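Local coordinates for protein beta-lactamase Rm3 (Uncultured bacterium, PDB 5IQK) that probably hydrolyses the beta-lactam ring of antibiotics, as a zinc-dependent subclass B3 metallo-beta-lactamase, at residues I73-S76 with H82-G85; D115-H120 with F189-S194; L147-T152 with G158-T163; I181-R186 with A202-S207. All coordinates share one frame; numbering follows the deposited sequence.

Contact 1 lies at the end of strand 70-74 in one sheet of the alpha-beta/beta-alpha sandwich and contact 3 is a hairpin in the other; the two meet beside the zinc site, with centres 12 Å apart, where Ser-76 O and Asn-75 O accept probable hydrogen bonds from Leu-160 N (2.8 Å) and Trp-162 NE1 (3.0 Å). Contact 1 supplies the zinc ligand His-82. Contact 4 packs a loop on helix 200-212, the side chain of Ile-181 about 10 Å from a zinc ion, and touches contact 3 where Ser-207 meets Thr-152. Contact 2 lies farther out, its centre about 20 Å from that of the chain; Arg-186 NH2 of contact 4 bonds weakly to Pro-117 O.

Contact 1: residues I73-S76 with H82-G85; sequences ILNS and HAGG. With ZN (zinc ion), chain D.
At the HxHxDH zinc-binding motif of the metallo-beta-lactamases, His-77 to His-82, the two residues just before it, Asn-75 and Ser-76, lie against His-82 and Ala-83 of the short helix 80-83. Ser-76 OG approaches His-82 obliquely, 3.9 Å from His-82 CB and 4.0 Å from His-82 ND1, so it lies near the root of the imidazole without bonding to it. Its hydrogen bond goes to Asp-46 OD2 instead. The amide of Asn-75, with CG anti to the backbone N (chi1 173°), extends toward the helix until ND2 is 4.1 Å from Ala-83 CB; that nitrogen is hydrogen-bonded to His-77 O, the backbone carbonyl of a ligand of the neighbouring zinc ion. On the far end of the imidazole, His-82 NE2 binds zinc at 2.0 Å. Asp-81, His-223, water 2 at 2.1 Å and water 1 at 2.4 Å from the zinc complete this ion's shell, water 2 lying in the plane of the ring. No hydrogen bond spans the two segments and little surface is buried between them. Across the segments His-82 thus meets only van der Waals contacts, and its NE2 bonds to the metal, while Asn-75 ND2 and Ser-76 OG, both buried, bond to His-77 O and Asp-46 OD2.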
loop_
_atom_site.group_PDB
_atom_site.type_symbol
_atom_site.label_atom_id
_atom_site.label_comp_id
_atom_site.label_asym_id
_atom_site.label_seq_id
_atom_site.Cartn_x
_atom_site.Cartn_y
_atom_site.Cartn_z
ATOM N N ILE A 73 1.652 -8.351 9.371
ATOM C CA ILE A 73 0.901 -7.726 8.288
ATOM C C ILE A 73 1.032 -6.208 8.406
ATOM O O ILE A 73 0.821 -5.656 9.489
ATOM C CB ILE A 73 -0.587 -8.110 8.331
ATOM C CG1 ILE A 73 -0.744 -9.633 8.262
ATOM C CG2 ILE A 73 -1.360 -7.395 7.220
ATOM C CD1 ILE A 73 -2.157 -10.106 8.504
ATOM N N LEU A 74 1.404 -5.552 7.311
ATOM C CA LEU A 74 1.575 -4.100 7.297
ATOM C C LEU A 74 0.461 -3.422 6.513
ATOM O O LEU A 74 -0.037 -3.959 5.537
ATOM C CB LEU A 74 2.917 -3.717 6.691
ATOM C CG LEU A 74 4.090 -4.496 7.305
ATOM C CD1 LEU A 74 5.395 -4.104 6.643
ATOM C CD2 LEU A 74 4.156 -4.306 8.811
ATOM N N ASN A 75 0.086 -2.229 6.955
ATOM C CA ASN A 75 -0.935 -1.440 6.286
ATOM C C ASN A 75 -0.336 -0.176 5.668
ATOM O O ASN A 75 0.619 0.392 6.204
ATOM C CB ASN A 75 -2.046 -1.073 7.275
ATOM C CG ASN A 75 -3.055 -0.098 6.688
ATOM O OD1 ASN A 75 -3.183 1.039 7.154
ATOM N ND2 ASN A 75 -3.752 -0.525 5.643
ATOM N N SER A 76 -0.885 0.251 4.537
ATOM C CA SER A 76 -0.504 1.520 3.935
ATOM C C SER A 76 -1.425 2.633 4.455
ATOM O O SER A 76 -0.970 3.564 5.122
ATOM C CB SER A 76 -0.568 1.441 2.413
ATOM O OG SER A 76 -1.851 1.013 1.995
ATOM N N HIS A 82 -7.730 -1.076 0.974
ATOM C CA HIS A 82 -6.414 -1.558 1.430
ATOM C C HIS A 82 -6.529 -2.261 2.784
ATOM O O HIS A 82 -5.740 -3.156 3.117
ATOM C CB HIS A 82 -5.417 -0.381 1.495
ATOM C CG HIS A 82 -5.323 0.377 0.206
ATOM N ND1 HIS A 82 -4.524 -0.034 -0.841
ATOM C CD2 HIS A 82 -5.999 1.461 -0.242
ATOM C CE1 HIS A 82 -4.683 0.786 -1.863
ATOM N NE2 HIS A 82 -5.572 1.705 -1.528
ATOM N N ALA A 83 -7.527 -1.865 3.563
ATOM C CA ALA A 83 -7.671 -2.366 4.923
ATOM C C ALA A 83 -8.839 -3.328 5.091
ATOM O O ALA A 83 -8.931 -4.009 6.113
ATOM C CB ALA A 83 -7.816 -1.180 5.914
ATOM N N GLY A 84 -9.724 -3.386 4.094
ATOM C CA GLY A 84 -10.927 -4.200 4.178
ATOM C C GLY A 84 -10.692 -5.694 4.352
ATOM O O GLY A 84 -11.485 -6.393 4.991
ATOM N N GLY A 85 -9.608 -6.198 3.776
ATOM C CA GLY A 85 -9.315 -7.620 3.855
ATOM C C GLY A 85 -8.485 -7.986 5.077
ATOM O O GLY A 85 -8.202 -9.157 5.318
HETATM ZN ZN ZN D . -6.811 2.839 -2.629
HETATM O O HOH W 1 -5.774 4.976 -2.526
HETATM O O HOH W 2 -7.918 4.423 -1.787
#

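Contact 2: residues D115-H120 with F189-S194; sequences DDPQYH and FKFSAS. With ZN (zinc ion), chain F.
Phe-189 lays its aromatic ring flat against Pro-117, and from its first side-chain atom onward it follows that residue. Its CB is 3.9 Å from Pro-117 O. With chi1 at 176°, CG stands opposite the backbone N and the ring runs out alongside the proline, both side chains pointing the same way. CD1 and CE1 each face Pro-117 CA, while along the other edge of the ring, over the same face, CD2 and CE2 meet Pro-117 CB, which is 3.7 Å from CE2. CZ, at the tip, meets Pro-117 CG at 3.9 Å. The result is a CH-pi contact: Pro-117 CA sits 3.7 Å from the ring centroid, only 7° off the normal. Pro-117 belongs to a type I beta turn from Asp-116 to Tyr-119, closed by Tyr-119 N to Asp-116 O, and it is spanned as well by an Asx turn in which Gln-118 N donates to the anti lone pair of Asp-116 OD2 (2.8 Å, 160° at the hydrogen). The same OD2 is hydrogen-bonded to His-79 NE2, which ties this loop to a zinc ligand. CE2 of Phe-189 also sits over the centre of one face of the Phe-191 ring, 3.6 Å above that plane. Phe-191 CE1 in turn reaches Pro-117 CG at 4.1 Å. Past the turn, His-120 ND1 binds a further zinc ion at 2.2 Å, together with one water.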
loop_
_atom_site.group_PDB
_atom_site.type_symbol
_atom_site.label_atom_id
_atom_site.label_comp_id
_atom_site.label_asym_id
_atom_site.label_seq_id
_atom_site.Cartn_x
_atom_site.Cartn_y
_atom_site.Cartn_z
ATOM N N ASP A 115 -11.621 13.521 9.381
ATOM C CA ASP A 115 -10.482 14.114 8.680
ATOM C C ASP A 115 -10.121 13.404 7.372
ATOM O O ASP A 115 -9.229 13.838 6.654
ATOM C CB ASP A 115 -9.245 14.182 9.598
ATOM C CG ASP A 115 -8.926 12.859 10.288
ATOM O OD1 ASP A 115 -9.771 11.938 10.283
ATOM O OD2 ASP A 115 -7.810 12.754 10.852
ATOM N N ASP A 116 -10.839 12.340 7.031
ATOM C CA ASP A 116 -10.537 11.620 5.796
ATOM C C ASP A 116 -11.202 12.313 4.615
ATOM O O ASP A 116 -12.375 12.710 4.697
ATOM C CB ASP A 116 -10.996 10.173 5.896
ATOM C CG ASP A 116 -10.353 9.282 4.847
ATOM O OD1 ASP A 116 -9.455 8.499 5.219
ATOM O OD2 ASP A 116 -10.744 9.363 3.657
ATOM N N PRO A 117 -10.456 12.492 3.518
ATOM C CA PRO A 117 -11.075 13.105 2.332
ATOM C C PRO A 117 -12.280 12.308 1.819
ATOM O O PRO A 117 -13.120 12.888 1.115
ATOM C CB PRO A 117 -9.935 13.111 1.305
ATOM C CG PRO A 117 -8.690 13.155 2.146
ATOM C CD PRO A 117 -9.003 12.326 3.365
ATOM N N GLN A 118 -12.390 11.032 2.192
ATOM C CA GLN A 118 -13.538 10.229 1.774
ATOM C C GLN A 118 -14.443 9.789 2.929
ATOM O O GLN A 118 -15.216 8.830 2.804
ATOM C CB GLN A 118 -13.056 9.025 0.964
ATOM C CG GLN A 118 -12.268 9.465 -0.259
ATOM C CD GLN A 118 -11.808 8.312 -1.126
ATOM O OE1 GLN A 118 -10.619 8.210 -1.453
ATOM N NE2 GLN A 118 -12.741 7.458 -1.525
ATOM N N TYR A 119 -14.405 10.548 4.028
ATOM C CA TYR A 119 -15.341 10.351 5.135
ATOM C C TYR A 119 -16.777 10.431 4.620
ATOM O O TYR A 119 -17.046 11.262 3.774
ATOM C CB TYR A 119 -15.121 11.428 6.211
ATOM C CG TYR A 119 -16.065 11.323 7.379
ATOM C CD1 TYR A 119 -17.088 12.266 7.575
ATOM C CD2 TYR A 119 -15.946 10.278 8.290
ATOM C CE1 TYR A 119 -17.945 12.166 8.660
ATOM C CE2 TYR A 119 -16.785 10.175 9.375
ATOM C CZ TYR A 119 -17.794 11.112 9.552
ATOM O OH TYR A 119 -18.634 10.996 10.633
ATOM N N HIS A 120 -17.671 9.561 5.098
ATOM C CA HIS A 120 -19.091 9.594 4.707
ATOM C C HIS A 120 -19.298 9.086 3.280
ATOM O O HIS A 120 -20.418 9.117 2.775
ATOM C CB HIS A 120 -19.669 11.035 4.843
ATOM C CG HIS A 120 -21.145 11.096 5.073
ATOM N ND1 HIS A 120 -21.888 12.235 4.821
ATOM C CD2 HIS A 120 -22.015 10.181 5.562
ATOM C CE1 HIS A 120 -23.150 12.009 5.137
ATOM N NE2 HIS A 120 -23.254 10.773 5.592
ATOM N N PHE A 189 -15.100 17.930 -0.957
ATOM C CA PHE A 189 -13.944 18.040 -0.062
ATOM C C PHE A 189 -12.894 18.924 -0.708
ATOM O O PHE A 189 -12.677 18.831 -1.915
ATOM C CB PHE A 189 -13.351 16.662 0.253
ATOM C CG PHE A 189 -12.101 16.719 1.099
ATOM C CD1 PHE A 189 -12.192 16.754 2.481
ATOM C CD2 PHE A 189 -10.841 16.755 0.510
ATOM C CE1 PHE A 189 -11.051 16.810 3.275
ATOM C CE2 PHE A 189 -9.687 16.797 1.294
ATOM C CZ PHE A 189 -9.798 16.839 2.679
ATOM N N LYS A 190 -12.261 19.788 0.086
ATOM C CA LYS A 190 -11.234 20.686 -0.426
ATOM C C LYS A 190 -9.910 20.467 0.303
ATOM O O LYS A 190 -9.784 20.715 1.506
ATOM C CB LYS A 190 -11.696 22.142 -0.318
ATOM C CG LYS A 190 -12.895 22.462 -1.214
ATOM C CD LYS A 190 -12.862 23.883 -1.761
ATOM C CE LYS A 190 -14.189 24.235 -2.422
ATOM N NZ LYS A 190 -14.217 25.617 -2.996
ATOM N N PHE A 191 -8.928 19.956 -0.427
ATOM C CA PHE A 191 -7.588 19.788 0.135
ATOM C C PHE A 191 -7.004 21.118 0.615
ATOM O O PHE A 191 -6.212 21.167 1.567
ATOM C CB PHE A 191 -6.667 19.158 -0.897
ATOM C CG PHE A 191 -6.885 17.687 -1.064
ATOM C CD1 PHE A 191 -6.174 16.777 -0.295
ATOM C CD2 PHE A 191 -7.814 17.213 -1.982
ATOM C CE1 PHE A 191 -6.382 15.407 -0.443
ATOM C CE2 PHE A 191 -8.019 15.841 -2.150
ATOM C CZ PHE A 191 -7.314 14.947 -1.367
ATOM N N SER A 192 -7.412 22.194 -0.047
ATOM C CA SER A 192 -6.896 23.523 0.248
ATOM C C SER A 192 -7.687 24.226 1.351
ATOM O O SER A 192 -7.303 25.312 1.779
ATOM C CB SER A 192 -6.901 24.393 -1.017
ATOM O OG SER A 192 -8.220 24.605 -1.503
ATOM N N ALA A 193 -8.780 23.628 1.819
ATOM C CA ALA A 193 -9.630 24.346 2.769
ATOM C C ALA A 193 -10.471 23.427 3.646
ATOM O O ALA A 193 -11.644 23.680 3.869
ATOM C CB ALA A 193 -10.542 25.334 2.018
ATOM N N SER A 194 -9.872 22.363 4.155
ATOM C CA SER A 194 -10.597 21.453 5.034
ATOM C C SER A 194 -10.455 21.874 6.491
ATOM O O SER A 194 -9.334 22.042 6.969
ATOM C CB SER A 194 -10.074 20.019 4.862
ATOM O OG SER A 194 -10.698 19.143 5.787
HETATM ZN ZN ZN F . -21.303 14.267 4.119
HETATM O O HOH W 3 -20.389 13.919 2.306
#

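Contact 3: residues L147-T152 with G158-T163; sequences LTAHAT and GGLSWT
His-150 and Thr-163 cross at about a right angle on one face of the antiparallel hairpin formed by strands 145-151 and 160-168. Thr-163 OG1 lies in the imidazole plane at the ring edge, 2.9 Å from His-150 NE2, in a hydrogen bond whose proton either atom could supply. Thr-163 OG1 sits between its own backbone N and carbonyl carbon (chi1 59°), and its CG2 also reaches His-150 NE2, at 3.5 Å. Further along that face the hydroxyls of Thr-152 and Ser-161 meet at 2.8 Å; Ser-161 OG has a second partner in Asp-179 N. The opposite face is mainly apolar. There Ala-149 CB rests over the six-membered ring of Trp-162, 3.6 Å above the plane and displaced toward its rim, and Leu-160 CD2 lies 4.1 Å from Ala-149 CB and 3.6 Å from His-150 O. In the backbone, His-150 and Ser-161 form a hydrogen-bonded pair; Ser-161 N points to His-150 O almost straight, at 178°. Beyond the last pair, Thr-152 N donates to Gly-159 O at 2.8 Å from well above the carbonyl plane. Side-chain hydrogen bonds thus supplement the backbone on the His-150 face, while on the other the indole packs against Ala-149 and bonds at NE1 to Asn-75 O.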
loop_
_atom_site.group_PDB
_atom_site.type_symbol
_atom_site.label_atom_id
_atom_site.label_comp_id
_atom_site.label_asym_id
_atom_site.label_seq_id
_atom_site.Cartn_x
_atom_site.Cartn_y
_atom_site.Cartn_z
ATOM N N LEU A 147 11.877 -4.151 7.951
ATOM C CA LEU A 147 11.065 -3.166 7.257
ATOM C C LEU A 147 11.124 -1.855 8.015
ATOM O O LEU A 147 11.266 -1.853 9.241
ATOM C CB LEU A 147 9.633 -3.665 7.128
ATOM C CG LEU A 147 9.578 -4.908 6.244
ATOM C CD1 LEU A 147 8.877 -6.031 6.967
ATOM C CD2 LEU A 147 8.866 -4.574 4.946
ATOM N N THR A 148 11.052 -0.748 7.285
ATOM C CA THR A 148 11.040 0.572 7.901
ATOM C C THR A 148 9.836 1.343 7.390
ATOM O O THR A 148 9.553 1.363 6.190
ATOM C CB THR A 148 12.339 1.361 7.611
ATOM O OG1 THR A 148 13.460 0.626 8.106
ATOM C CG2 THR A 148 12.319 2.722 8.292
ATOM N N ALA A 149 9.106 1.939 8.322
ATOM C CA ALA A 149 7.930 2.734 7.992
ATOM C C ALA A 149 8.301 4.184 7.716
ATOM O O ALA A 149 9.162 4.756 8.385
ATOM C CB ALA A 149 6.924 2.653 9.116
ATOM N N HIS A 150 7.646 4.778 6.728
ATOM C CA HIS A 150 7.850 6.183 6.413
ATOM C C HIS A 150 6.495 6.856 6.355
ATOM O O HIS A 150 5.656 6.491 5.533
ATOM C CB HIS A 150 8.588 6.353 5.086
ATOM C CG HIS A 150 9.887 5.621 5.025
ATOM N ND1 HIS A 150 11.087 6.201 5.377
ATOM C CD2 HIS A 150 10.173 4.345 4.676
ATOM C CE1 HIS A 150 12.056 5.315 5.237
ATOM N NE2 HIS A 150 11.528 4.181 4.813
ATOM N N ALA A 151 6.277 7.841 7.220
ATOM C CA ALA A 151 4.997 8.552 7.199
ATOM C C ALA A 151 4.815 9.269 5.865
ATOM O O ALA A 151 5.648 10.104 5.493
ATOM C CB ALA A 151 4.914 9.545 8.358
ATOM N N THR A 152 3.744 8.930 5.137
ATOM C CA THR A 152 3.434 9.608 3.870
ATOM C C THR A 152 1.944 9.939 3.733
ATOM O O THR A 152 1.250 9.447 2.843
ATOM C CB THR A 152 3.891 8.765 2.630
ATOM O OG1 THR A 152 3.265 7.472 2.635
ATOM C CG2 THR A 152 5.410 8.614 2.617
ATOM N N GLY A 158 -3.316 9.343 7.555
ATOM C CA GLY A 158 -2.541 8.252 8.139
ATOM C C GLY A 158 -1.659 7.448 7.204
ATOM O O GLY A 158 -1.149 6.396 7.594
ATOM N N GLY A 159 -1.439 7.955 5.995
ATOM C CA GLY A 159 -0.695 7.220 4.991
ATOM C C GLY A 159 0.697 6.801 5.417
ATOM O O GLY A 159 1.447 7.578 6.042
ATOM N N LEU A 160 1.034 5.546 5.114
ATOM C CA LEU A 160 2.352 4.995 5.406
ATOM C C LEU A 160 2.978 4.311 4.192
ATOM O O LEU A 160 2.317 3.536 3.518
ATOM C CB LEU A 160 2.267 3.963 6.522
ATOM C CG LEU A 160 2.473 4.264 7.994
ATOM C CD1 LEU A 160 2.543 2.916 8.674
ATOM C CD2 LEU A 160 3.743 5.069 8.215
ATOM N N SER A 161 4.266 4.533 3.959
ATOM C CA SER A 161 4.993 3.779 2.943
ATOM C C SER A 161 6.077 2.939 3.636
ATOM O O SER A 161 6.491 3.256 4.756
ATOM C CB SER A 161 5.606 4.720 1.904
ATOM O OG SER A 161 4.592 5.472 1.245
ATOM N N TRP A 162 6.534 1.880 2.970
ATOM C CA TRP A 162 7.426 0.902 3.583
ATOM C C TRP A 162 8.640 0.626 2.708
ATOM O O TRP A 162 8.517 0.523 1.490
ATOM C CB TRP A 162 6.682 -0.413 3.834
ATOM C CG TRP A 162 5.584 -0.305 4.850
ATOM C CD1 TRP A 162 4.266 -0.015 4.616
ATOM C CD2 TRP A 162 5.712 -0.481 6.265
ATOM N NE1 TRP A 162 3.571 -0.002 5.806
ATOM C CE2 TRP A 162 4.435 -0.293 6.828
ATOM C CE3 TRP A 162 6.781 -0.789 7.107
ATOM C CZ2 TRP A 162 4.205 -0.403 8.200
ATOM C CZ3 TRP A 162 6.549 -0.900 8.469
ATOM C CH2 TRP A 162 5.270 -0.699 9.001
ATOM N N THR A 163 9.808 0.493 3.331
ATOM C CA THR A 163 11.013 0.114 2.603
ATOM C C THR A 163 11.702 -1.066 3.258
ATOM O O THR A 163 11.627 -1.266 4.470
ATOM C CB THR A 163 12.040 1.253 2.514
ATOM O OG1 THR A 163 12.424 1.655 3.840
ATOM C CG2 THR A 163 11.483 2.439 1.739
#

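Contact 4: residues I181-R186 with A202-S207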
loop_
_atom_site.group_PDB
_atom_site.type_symbol
_atom_site.label_atom_id
_atom_site.label_comp_id
_atom_site.label_asym_id
_atom_site.label_seq_id
_atom_site.Cartn_x
_atom_site.Cartn_y
_atom_site.Cartn_z
ATOM N N ILE A 181 -0.662 8.690 -2.922
ATOM C CA ILE A 181 -0.448 10.106 -2.628
ATOM C C ILE A 181 -1.238 10.969 -3.613
ATOM O O ILE A 181 -0.887 12.127 -3.867
ATOM C CB ILE A 181 1.045 10.480 -2.689
ATOM C CG1 ILE A 181 1.668 9.967 -3.983
ATOM C CG2 ILE A 181 1.781 9.901 -1.488
ATOM C CD1 ILE A 181 3.079 10.455 -4.215
ATOM N N ASN A 182 -2.308 10.396 -4.162
ATOM C CA ASN A 182 -3.132 11.132 -5.102
ATOM C C ASN A 182 -4.216 11.933 -4.378
ATOM O O ASN A 182 -4.931 11.413 -3.513
ATOM C CB ASN A 182 -3.738 10.186 -6.159
ATOM C CG ASN A 182 -4.584 9.048 -5.566
ATOM O OD1 ASN A 182 -4.314 8.531 -4.478
ATOM N ND2 ASN A 182 -5.604 8.639 -6.316
ATOM N N ALA A 183 -4.307 13.212 -4.733
ATOM C CA ALA A 183 -5.292 14.119 -4.148
ATOM C C ALA A 183 -6.675 13.903 -4.768
ATOM O O ALA A 183 -7.122 14.676 -5.638
ATOM C CB ALA A 183 -4.847 15.577 -4.318
ATOM N N VAL A 184 -7.327 12.830 -4.334
ATOM C CA VAL A 184 -8.696 12.532 -4.719
ATOM C C VAL A 184 -9.521 12.434 -3.437
ATOM O O VAL A 184 -8.975 12.186 -2.355
ATOM C CB VAL A 184 -8.803 11.220 -5.514
ATOM C CG1 VAL A 184 -7.913 11.277 -6.735
ATOM C CG2 VAL A 184 -8.380 10.050 -4.627
ATOM N N SER A 185 -10.831 12.642 -3.556
ATOM C CA SER A 185 -11.705 12.734 -2.386
ATOM C C SER A 185 -13.162 12.506 -2.769
ATOM O O SER A 185 -13.482 12.327 -3.942
ATOM C CB SER A 185 -11.584 14.122 -1.743
ATOM O OG SER A 185 -12.172 15.087 -2.606
ATOM N N ARG A 186 -14.054 12.553 -1.784
ATOM C CA ARG A 186 -15.454 12.701 -2.118
ATOM C C ARG A 186 -15.661 14.086 -2.742
ATOM O O ARG A 186 -14.897 15.030 -2.464
ATOM C CB ARG A 186 -16.336 12.513 -0.880
ATOM C CG ARG A 186 -16.314 13.677 0.154
ATOM C CD ARG A 186 -16.939 13.126 1.414
ATOM N NE ARG A 186 -17.057 13.993 2.595
ATOM C CZ ARG A 186 -16.046 14.332 3.401
ATOM N NH1 ARG A 186 -16.281 15.056 4.483
ATOM N NH2 ARG A 186 -14.791 13.991 3.113
ATOM N N ALA A 202 0.223 20.507 3.604
ATOM C CA ALA A 202 1.535 20.335 4.221
ATOM C C ALA A 202 1.930 18.853 4.210
ATOM O O ALA A 202 3.084 18.504 3.934
ATOM C CB ALA A 202 1.532 20.883 5.635
ATOM N N ASP A 203 0.968 17.985 4.505
ATOM C CA ASP A 203 1.211 16.534 4.442
ATOM C C ASP A 203 1.634 16.062 3.051
ATOM O O ASP A 203 2.642 15.347 2.910
ATOM C CB ASP A 203 -0.038 15.758 4.861
ATOM C CG ASP A 203 -0.191 15.652 6.354
ATOM O OD1 ASP A 203 0.686 16.157 7.078
ATOM O OD2 ASP A 203 -1.204 15.080 6.802
ATOM N N LEU A 204 0.866 16.442 2.032
ATOM C CA LEU A 204 1.183 16.042 0.661
ATOM C C LEU A 204 2.559 16.537 0.227
ATOM O O LEU A 204 3.337 15.766 -0.335
ATOM C CB LEU A 204 0.115 16.546 -0.316
ATOM C CG LEU A 204 -1.207 15.774 -0.422
ATOM C CD1 LEU A 204 -2.236 16.591 -1.188
ATOM C CD2 LEU A 204 -1.003 14.415 -1.093
ATOM N N ARG A 205 2.868 17.807 0.491
ATOM C CA ARG A 205 4.166 18.349 0.103
ATOM C C ARG A 205 5.323 17.628 0.782
ATOM O O ARG A 205 6.342 17.360 0.153
ATOM C CB ARG A 205 4.273 19.851 0.410
ATOM C CG ARG A 205 3.184 20.713 -0.198
ATOM C CD ARG A 205 3.375 20.843 -1.696
ATOM N NE ARG A 205 2.373 21.708 -2.309
ATOM C CZ ARG A 205 2.113 21.722 -3.611
ATOM N NH1 ARG A 205 2.785 20.912 -4.424
ATOM N NH2 ARG A 205 1.181 22.533 -4.098
ATOM N N HIS A 206 5.177 17.335 2.071
ATOM C CA HIS A 206 6.253 16.694 2.805
ATOM C C HIS A 206 6.379 15.225 2.356
ATOM O O HIS A 206 7.483 14.670 2.341
ATOM C CB HIS A 206 6.042 16.828 4.319
ATOM C CG HIS A 206 7.207 16.354 5.139
ATOM N ND1 HIS A 206 8.314 17.142 5.373
ATOM C CD2 HIS A 206 7.427 15.193 5.802
ATOM C CE1 HIS A 206 9.176 16.477 6.122
ATOM N NE2 HIS A 206 8.657 15.297 6.405
ATOM N N SER A 207 5.252 14.596 2.033
ATOM C CA SER A 207 5.254 13.222 1.504
ATOM C C SER A 207 5.945 13.165 0.146
ATOM O O SER A 207 6.724 12.247 -0.111
ATOM C CB SER A 207 3.828 12.663 1.392
ATOM O OG SER A 207 3.301 12.431 2.686
#
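Ser-207 OG, on helix 200-212, lies within hydrogen-bonding range of two carbonyls: Pro-153 O in a neighbouring loop and, at 3.0 Å, Asp-203 O one turn back. Asp-203 O also accepts the helical bond from Ser-207 N at 2.9 Å. Toward the loop 181-186, Ser-207 presents CB, a loose 4.5 Å from Ile-181 CG2. Leu-204 carries most of the packing. Its CG stands anti to the carbonyl carbon and beside the backbone N (chi1 -79°), a torsion that sends the fork of the side chain out to the loop. There the two methyls part company: CD2 comes to 3.6 Å from Ile-181 O, and CD1 touches Ala-183 CB at 4.2 Å. No hydrogen bond crosses, so the fit rests on van der Waals contact, methyl on methyl and methyl on carbonyl. Ala-183 is presented by an inverse gamma turn, in which Val-184 N makes a weak bond to Asn-182 O. That same oxygen accepts from His-155 ND1, so the turn forms a second shell behind a zinc ligand. Farther along, Ser-185 OG donates to Arg-186 O at 2.7 Å and is hydrogen-bonded to Arg-264 NH2. Ile-181, at the start of this loop after strand 171-178, packs between two helices, on Phe-208 and Leu-211 of helix 200-212 and on Tyr-253 and Ala-257 of the C-terminal helix 249-269.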